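PDB 2DYO: autophagy protein 5 from Saccharomyces cerevisiae, which takes part in autophagic vesicle formation and cytoplasm-to-vacuole transport, and is required for selective autophagy of the nucleus and of mitochondria. Local coordinates for residues Thr46-Asn50 and Gln142-Trp147. Residues are numbered along the deposited sequence; the frame is centred on the assembly and turned at random.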
# COMPACT_ATOMS: atom_id res chain seq x y z
N THR A 46 1.77 4.38 1.43
CA THR A 46 0.84 5.50 1.49
C THR A 46 -0.40 5.11 0.70
O THR A 46 -0.50 3.97 0.24
CB THR A 46 1.45 6.81 0.91
OG1 THR A 46 0.60 7.92 1.24
CG2 THR A 46 1.59 6.72 -0.61
N TYR A 47 -1.34 6.03 0.54
CA TYR A 47 -2.55 5.76 -0.23
C TYR A 47 -2.60 6.69 -1.44
O TYR A 47 -2.17 7.85 -1.35
CB TYR A 47 -3.82 6.01 0.60
CG TYR A 47 -4.04 5.08 1.77
CD1 TYR A 47 -4.06 3.69 1.60
CD2 TYR A 47 -4.29 5.59 3.04
CE1 TYR A 47 -4.35 2.85 2.68
CE2 TYR A 47 -4.58 4.76 4.11
CZ TYR A 47 -4.61 3.40 3.93
OH TYR A 47 -4.92 2.59 5.01
N LEU A 48 -3.16 6.21 -2.54
CA LEU A 48 -3.28 7.03 -3.74
C LEU A 48 -4.14 8.26 -3.48
O LEU A 48 -3.93 9.31 -4.07
CB LEU A 48 -3.91 6.21 -4.88
CG LEU A 48 -3.06 5.09 -5.50
CD1 LEU A 48 -3.92 4.27 -6.46
CD2 LEU A 48 -1.87 5.68 -6.22
N VAL A 49 -5.11 8.11 -2.60
CA VAL A 49 -6.02 9.19 -2.25
C VAL A 49 -5.32 10.40 -1.62
O VAL A 49 -5.87 11.51 -1.60
CB VAL A 49 -7.13 8.64 -1.35
CG1 VAL A 49 -6.82 8.87 0.11
CG2 VAL A 49 -8.47 9.22 -1.78
N ASN A 50 -4.10 10.21 -1.12
CA ASN A 50 -3.36 11.32 -0.55
C ASN A 50 -2.90 12.30 -1.63
O ASN A 50 -2.32 13.35 -1.34
CB ASN A 50 -2.15 10.80 0.23
CG ASN A 50 -2.55 10.15 1.53
OD1 ASN A 50 -1.77 9.44 2.17
ND2 ASN A 50 -3.78 10.41 1.95
N GLN A 142 -11.07 11.32 5.08
CA GLN A 142 -11.42 9.97 4.64
C GLN A 142 -10.30 8.93 4.84
O GLN A 142 -10.53 7.86 5.40
CB GLN A 142 -11.83 9.97 3.17
CG GLN A 142 -12.05 8.57 2.60
CD GLN A 142 -12.41 8.56 1.13
OE1 GLN A 142 -11.79 9.26 0.32
NE2 GLN A 142 -13.40 7.76 0.77
N ALA A 143 -9.10 9.25 4.36
CA ALA A 143 -7.98 8.32 4.47
C ALA A 143 -7.56 8.14 5.93
O ALA A 143 -7.41 7.01 6.40
CB ALA A 143 -6.80 8.83 3.65
N GLU A 144 -7.37 9.24 6.64
CA GLU A 144 -6.98 9.16 8.05
C GLU A 144 -7.95 8.33 8.87
O GLU A 144 -7.54 7.49 9.67
CB GLU A 144 -6.86 10.57 8.65
CG GLU A 144 -6.67 10.57 10.16
CD GLU A 144 -6.38 11.96 10.71
OE1 GLU A 144 -6.89 12.95 10.13
OE2 GLU A 144 -5.65 12.06 11.72
N LYS A 145 -9.25 8.55 8.68
CA LYS A 145 -10.26 7.80 9.42
C LYS A 145 -10.15 6.30 9.14
O LYS A 145 -10.17 5.49 10.06
CB LYS A 145 -11.68 8.28 9.07
CG LYS A 145 -12.06 9.61 9.69
CD LYS A 145 -12.16 9.51 11.21
CE LYS A 145 -12.60 10.83 11.83
NZ LYS A 145 -12.65 10.73 13.32
N PHE A 146 -10.04 5.95 7.87
CA PHE A 146 -9.93 4.55 7.48
C PHE A 146 -8.64 3.93 8.01
O PHE A 146 -8.63 2.82 8.54
CB PHE A 146 -9.93 4.41 5.95
CG PHE A 146 -9.85 2.99 5.47
CD1 PHE A 146 -11.00 2.22 5.35
CD2 PHE A 146 -8.62 2.40 5.21
CE1 PHE A 146 -10.93 0.88 4.97
CE2 PHE A 146 -8.54 1.06 4.83
CZ PHE A 146 -9.69 0.31 4.71
N TRP A 147 -7.54 4.66 7.84
CA TRP A 147 -6.23 4.20 8.27
C TRP A 147 -6.14 4.00 9.79
O TRP A 147 -5.59 3.00 10.26
CB TRP A 147 -5.18 5.22 7.84
CG TRP A 147 -3.79 4.90 8.28
CD1 TRP A 147 -2.93 3.99 7.73
CD2 TRP A 147 -3.08 5.53 9.35
NE1 TRP A 147 -1.72 4.03 8.38
CE2 TRP A 147 -1.79 4.96 9.39
CE3 TRP A 147 -3.41 6.52 10.29
CZ2 TRP A 147 -0.82 5.36 10.31
CZ3 TRP A 147 -2.45 6.92 11.21
CH2 TRP A 147 -1.17 6.34 11.21
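Y47 reaches across with its ring and overlaps one side of the helix that begins at Q142, its hydroxyl end wedged between F146 and W147. Y47 OH meets both rings at the edge, 3.7 Å from F146 CD2 and 3.6 Å from W147 CD1. W147 CB in turn packs at the edge of the tyrosine ring, 3.8 Å from Y47 CE2, and Y47 CD2 lies 4.1 Å from A143 CB. Both aromatic helix residues hold CG anti to the backbone N (chi1 -179° in F146), which brings an edge of each ring up to the tyrosine hydroxyl. The contact joins two modules of ATG5: a loop of the ubiquitin-like UblA domain, between strand 37-43 and helix 52-59, meets the first turns of helix 142-159 of the helical bundle region. F276 packs edge-to-face with Y47, and its carbonyl O accepts a hydrogen bond from W147 NE1. Cutting Y47 back to an alanine is likely to leave a gap between the edges of F146 and W147 and to bare one side of the A143 methyl. Further along the loop, V49 CG1 presses on A143 CB at 3.5 Å, and N50 ND2 touches that same methyl at 3.8 Å.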